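Local coordinates for lumazine protein (Photobacterium kishitanii, PDB 3A35) that binds a lumazine or flavin chromophore and acts as an antenna protein that shifts the bioluminescence of bacterial luciferase to shorter wavelength, at residues A[42-46]-A[47-51]; A[91-94]-A[95-99]. All blocks are in the same frame, centred on the assembly; numbering follows the deposited sequence.

Interaction 1. Residues A[42-46]-A[47-51]; sequences MLVNG and CSLTV. With RBF (riboflavin), chain C.
Met42 O is gripped twice from the facing strand: Leu49 N donates a hydrogen bond to it at 2.9 Å, and a CA-H...O contact from Ser48 CA reaches it at 3.4 Å. Met42 N returns a bond to Leu49 O, completing an antiparallel hydrogen-bonded pair. Leu43 and Ser48 form the next, non-hydrogen-bonded pair, in which Leu43 CD2 lies against the Ser48 hydroxyl, OG, at 3.4 Å. Val44 and Cys47 then close the ladder with a reciprocal pair. Its Val44 N to Cys47 O bond is nearly straight at hydrogen, 170°, whereas Cys47 N sits above the carbonyl plane of Val44 O, 59° out of it.

That last pair closes a type I' turn over Asn45 and Gly46, both with positive phi, so the strands form a tight two-residue beta hairpin within the first lumazine-binding barrel. Asn45 OD1 accepts a hydrogen bond from Asn82 N, tying the turn to strand 80-84.

Val44 and Leu49 share a face, and their side chains cross at about a right angle, Val44 CB meeting Leu49 CD1 at 3.9 Å; Phe61 and Phe72 touch both. Leu49 is split between two tasks, since its other methyl, CD2, reaches N3 of riboflavin at 3.4 Å. The second strand supplies the polar grip on this ligand: riboflavin O2' donates to Ser48 O at 2.8 Å, and Thr50 N donates to O4. Thr50 OG1 lies beside its own backbone N (chi1 -56°), a setting that presents hydroxyl and amide together to neighbouring acceptors of the flavin, OG1 donating to N5 at 2.9 Å. Ser48 CB and Cys47 SG also come up to the ribityl chain, SG standing 3.6 Å from O4'.

Interaction 2. Residues A[91-94]-A[95-99]; sequences SLLG and KGALT
Leu93 and Ala97 turn their CB atoms toward each other across a bend in the linker that joins the two lumazine-binding barrels, in the loop between strands 80-84 and 104-114. The two carbons are 3.4 Å apart, closer than usual van der Waals contact, a value best read with caution because the backbone geometry of this part of the loop is strained. Residues 91-95 also touch a crystal neighbour, which may influence the conformation. From its CB, Leu93 extends past the far limb of the bend: CG stands beside the backbone N (chi1 -65°), and CD2 comes over the Ala97 backbone, 3.7 Å from Ala97 N. The contact is thus methyl against main chain as well as carbon against carbon.

Lys95 runs another way. Its CG begins 3.9 Å from Leu93 CB, but beyond that point the two side chains diverge widely, the lysine chain leading away from the leucine methyls. A cis peptide bond between Gly94 and Lys95 makes the corner, bringing their CA atoms to 2.8 Å; the very short separations around this bond are doubtful as evidence of packing. Gly96 O accepts a hydrogen bond from Ser144 OG, which ties the buried limb of the bend to the second barrel. The Lys95 chain bends at chi3 (90°), about the CG-CD bond, and its CD is modelled 3.3 Å from Leu93 O, a placement as uncertain as the CB that precedes it.

Interaction 1 precedes interaction 2 along the chain, and their centres lie about 16 Å apart. They meet at one point: Ser48 OG of the hairpin and Thr99 O of the linker are 3.4 Å apart, a packing contact. A backbone hydrogen bond between Ser48 and Gly100 continues the join. Riboflavin is held directly by interaction 1, whereas interaction 2 leads into the ligand site through its sequence: just after residues 95-99 come Gly100, a binding residue, and Ile102, whose O is hydrogen-bonded to riboflavin. The bend itself is remote, the Ala97 side chain lying about 11 Å from that of Ser48.

Interaction 1. Residues A[42-46]-A[47-51]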
loop_
_atom_site.group_PDB
_atom_site.type_symbol
_atom_site.label_atom_id
_atom_site.label_comp_id
_atom_site.label_asym_id
_atom_site.label_seq_id
_atom_site.Cartn_x
_atom_site.Cartn_y
_atom_site.Cartn_z
ATOM N N MET A 42 -10.788 -2.214 -4.788
ATOM C CA MET A 42 -9.463 -1.875 -5.336
ATOM C C MET A 42 -8.500 -1.783 -4.221
ATOM O O MET A 42 -8.895 -1.855 -2.972
ATOM C CB MET A 42 -9.485 -0.549 -6.118
ATOM C CG MET A 42 -9.906 0.649 -5.176
ATOM S SD MET A 42 -9.863 2.240 -6.045
ATOM C CE MET A 42 -8.111 2.423 -6.358
ATOM N N LEU A 43 -7.221 -1.709 -4.559
ATOM C CA LEU A 43 -6.183 -1.551 -3.498
ATOM C C LEU A 43 -5.833 -0.109 -3.201
ATOM O O LEU A 43 -5.500 0.674 -4.083
ATOM C CB LEU A 43 -4.884 -2.269 -3.890
ATOM C CG LEU A 43 -5.078 -3.753 -4.205
ATOM C CD1 LEU A 43 -3.643 -4.347 -4.362
ATOM C CD2 LEU A 43 -5.812 -4.532 -3.107
ATOM N N VAL A 44 -5.897 0.190 -1.901
ATOM C CA VAL A 44 -5.462 1.505 -1.428
ATOM C C VAL A 44 -4.339 1.226 -0.417
ATOM O O VAL A 44 -4.523 0.492 0.576
ATOM C CB VAL A 44 -6.628 2.204 -0.678
ATOM C CG1 VAL A 44 -6.054 3.600 -0.168
ATOM C CG2 VAL A 44 -7.768 2.424 -1.613
ATOM N N ASN A 45 -3.127 1.695 -0.760
ATOM C CA ASN A 45 -1.992 1.234 0.014
ATOM C C ASN A 45 -1.928 -0.247 0.210
ATOM O O ASN A 45 -1.490 -0.822 1.244
ATOM C CB ASN A 45 -1.849 1.871 1.384
ATOM C CG ASN A 45 -1.367 3.321 1.349
ATOM O OD1 ASN A 45 -0.726 3.757 0.407
ATOM N ND2 ASN A 45 -1.602 4.052 2.448
ATOM N N GLY A 46 -2.244 -0.983 -0.892
ATOM C CA GLY A 46 -2.142 -2.460 -0.881
ATOM C C GLY A 46 -3.276 -3.125 -0.181
ATOM O O GLY A 46 -3.347 -4.409 -0.203
ATOM N N CYS A 47 -4.263 -2.391 0.371
ATOM C CA CYS A 47 -5.362 -3.042 1.095
ATOM C C CYS A 47 -6.628 -3.029 0.217
ATOM O O CYS A 47 -7.034 -1.992 -0.261
ATOM C CB CYS A 47 -5.643 -2.187 2.307
ATOM S SG CYS A 47 -6.911 -2.873 3.438
ATOM N N SER A 48 -7.289 -4.203 0.130
ATOM C CA SER A 48 -8.555 -4.226 -0.564
ATOM C C SER A 48 -9.598 -3.412 0.256
ATOM O O SER A 48 -9.903 -3.763 1.397
ATOM C CB SER A 48 -9.073 -5.646 -0.744
ATOM O OG SER A 48 -8.335 -6.325 -1.771
ATOM N N LEU A 49 -10.230 -2.453 -0.417
ATOM C CA LEU A 49 -11.321 -1.607 0.130
ATOM C C LEU A 49 -12.368 -1.420 -0.932
ATOM O O LEU A 49 -12.102 -1.467 -2.138
ATOM C CB LEU A 49 -10.825 -0.211 0.602
ATOM C CG LEU A 49 -9.730 -0.225 1.666
ATOM C CD1 LEU A 49 -9.278 1.227 1.942
ATOM C CD2 LEU A 49 -10.225 -0.861 3.008
ATOM N N THR A 50 -13.573 -1.167 -0.466
ATOM C CA THR A 50 -14.750 -1.000 -1.366
ATOM C C THR A 50 -15.165 0.469 -1.467
ATOM O O THR A 50 -15.388 1.098 -0.436
ATOM C CB THR A 50 -15.918 -1.842 -0.728
ATOM O OG1 THR A 50 -15.456 -3.193 -0.578
ATOM C CG2 THR A 50 -17.136 -1.751 -1.746
ATOM N N VAL A 51 -15.341 0.958 -2.673
ATOM C CA VAL A 51 -15.801 2.359 -2.749
ATOM C C VAL A 51 -17.239 2.499 -2.229
ATOM O O VAL A 51 -18.113 1.725 -2.720
ATOM C CB VAL A 51 -15.702 2.819 -4.214
ATOM C CG1 VAL A 51 -16.311 4.195 -4.409
ATOM C CG2 VAL A 51 -14.270 2.763 -4.769
HETATM N N1 RBF C . -11.883 -3.821 4.777
HETATM C C2 RBF C . -12.349 -2.607 5.139
HETATM O O2 RBF C . -12.010 -2.080 6.244
HETATM N N3 RBF C . -13.160 -1.828 4.322
HETATM C C4 RBF C . -13.544 -2.283 3.038
HETATM O O4 RBF C . -14.265 -1.548 2.351
HETATM C C4A RBF C . -13.108 -3.585 2.728
HETATM N N5 RBF C . -13.573 -4.136 1.472
HETATM C C5A RBF C . -13.124 -5.417 1.154
HETATM C C6 RBF C . -13.679 -5.989 0.005
HETATM C C7 RBF C . -13.233 -7.311 -0.279
HETATM C C7M RBF C . -13.901 -7.955 -1.528
HETATM C C8 RBF C . -12.318 -7.987 0.468
HETATM C C8M RBF C . -11.881 -9.326 0.048
HETATM C C9 RBF C . -11.745 -7.372 1.637
HETATM C C9A RBF C . -12.231 -6.117 2.017
HETATM N N10 RBF C . -11.772 -5.509 3.234
HETATM C C10 RBF C . -12.292 -4.286 3.572
HETATM C "C1'" RBF C . -10.967 -6.187 4.164
HETATM C "C2'" RBF C . -9.509 -5.776 4.200
HETATM O "O2'" RBF C . -8.941 -5.908 2.854
HETATM C "C3'" RBF C . -8.747 -6.610 5.088
HETATM O "O3'" RBF C . -9.438 -6.441 6.440
HETATM C "C4'" RBF C . -7.325 -6.096 5.371
HETATM O "O4'" RBF C . -6.506 -6.320 4.201
HETATM C "C5'" RBF C . -6.662 -6.821 6.549
HETATM O "O5'" RBF C . -5.393 -6.261 6.890
#

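Interaction 2. Residues A[91-94]-A[95-99]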
loop_
_atom_site.group_PDB
_atom_site.type_symbol
_atom_site.label_atom_id
_atom_site.label_comp_id
_atom_site.label_asym_id
_atom_site.label_seq_id
_atom_site.Cartn_x
_atom_site.Cartn_y
_atom_site.Cartn_z
ATOM N N SER A 91 -4.670 -11.136 -16.126
ATOM C CA SER A 91 -3.209 -11.058 -16.030
ATOM C C SER A 91 -2.635 -12.418 -15.638
ATOM O O SER A 91 -3.367 -13.239 -15.177
ATOM C CB SER A 91 -2.756 -9.948 -15.054
ATOM O OG SER A 91 -3.295 -10.160 -13.766
ATOM N N LEU A 92 -1.366 -12.670 -15.983
ATOM C CA LEU A 92 -0.519 -13.778 -15.451
ATOM C C LEU A 92 0.374 -12.840 -14.722
ATOM O O LEU A 92 1.488 -12.563 -15.192
ATOM C CB LEU A 92 0.321 -14.365 -16.582
ATOM C CG LEU A 92 -0.249 -14.767 -17.944
ATOM C CD1 LEU A 92 0.624 -14.194 -18.997
ATOM C CD2 LEU A 92 -0.318 -16.255 -18.137
ATOM N N LEU A 93 0.034 -12.440 -13.513
ATOM C CA LEU A 93 0.716 -12.892 -12.315
ATOM C C LEU A 93 1.171 -14.283 -11.899
ATOM O O LEU A 93 0.421 -15.294 -11.793
ATOM C CB LEU A 93 0.638 -11.859 -11.183
ATOM C CG LEU A 93 1.436 -10.651 -11.712
ATOM C CD1 LEU A 93 0.534 -9.712 -12.569
ATOM C CD2 LEU A 93 2.233 -9.883 -10.649
ATOM N N GLY A 94 2.464 -14.229 -11.626
ATOM C CA GLY A 94 3.276 -15.342 -11.351
ATOM C C GLY A 94 4.576 -14.594 -11.280
ATOM O O GLY A 94 5.149 -14.254 -12.335
ATOM N N LYS A 95 4.928 -14.182 -10.056
ATOM C CA LYS A 95 3.915 -13.962 -9.036
ATOM C C LYS A 95 4.292 -13.242 -7.722
ATOM O O LYS A 95 4.367 -13.799 -6.599
ATOM C CB LYS A 95 2.950 -15.125 -8.837
ATOM C CG LYS A 95 1.572 -14.549 -8.538
ATOM C CD LYS A 95 0.433 -15.595 -8.488
ATOM C CE LYS A 95 0.224 -16.168 -7.090
ATOM N NZ LYS A 95 -0.745 -17.325 -7.193
ATOM N N GLY A 96 4.546 -11.980 -7.880
ATOM C CA GLY A 96 4.387 -11.123 -6.722
ATOM C C GLY A 96 2.912 -10.708 -6.804
ATOM O O GLY A 96 2.600 -9.581 -6.463
ATOM N N ALA A 97 1.990 -11.456 -7.362
ATOM C CA ALA A 97 0.586 -11.006 -7.291
ATOM C C ALA A 97 0.140 -10.713 -5.905
ATOM O O ALA A 97 0.493 -11.383 -5.011
ATOM C CB ALA A 97 -0.439 -11.968 -7.921
ATOM N N LEU A 98 -0.677 -9.686 -5.798
ATOM C CA LEU A 98 -1.195 -9.357 -4.396
ATOM C C LEU A 98 -2.622 -9.637 -4.279
ATOM O O LEU A 98 -3.384 -9.475 -5.249
ATOM C CB LEU A 98 -0.948 -7.800 -4.153
ATOM C CG LEU A 98 0.507 -7.373 -4.164
ATOM C CD1 LEU A 98 0.468 -5.798 -3.851
ATOM C CD2 LEU A 98 1.356 -8.091 -3.237
ATOM N N THR A 99 -3.044 -10.105 -3.104
ATOM C CA THR A 99 -4.440 -10.317 -2.828
ATOM C C THR A 99 -5.211 -9.130 -2.221
ATOM O O THR A 99 -6.423 -9.063 -2.329
ATOM C CB THR A 99 -4.682 -11.471 -1.807
ATOM O OG1 THR A 99 -4.210 -11.154 -0.509
ATOM C CG2 THR A 99 -4.077 -12.800 -2.243
#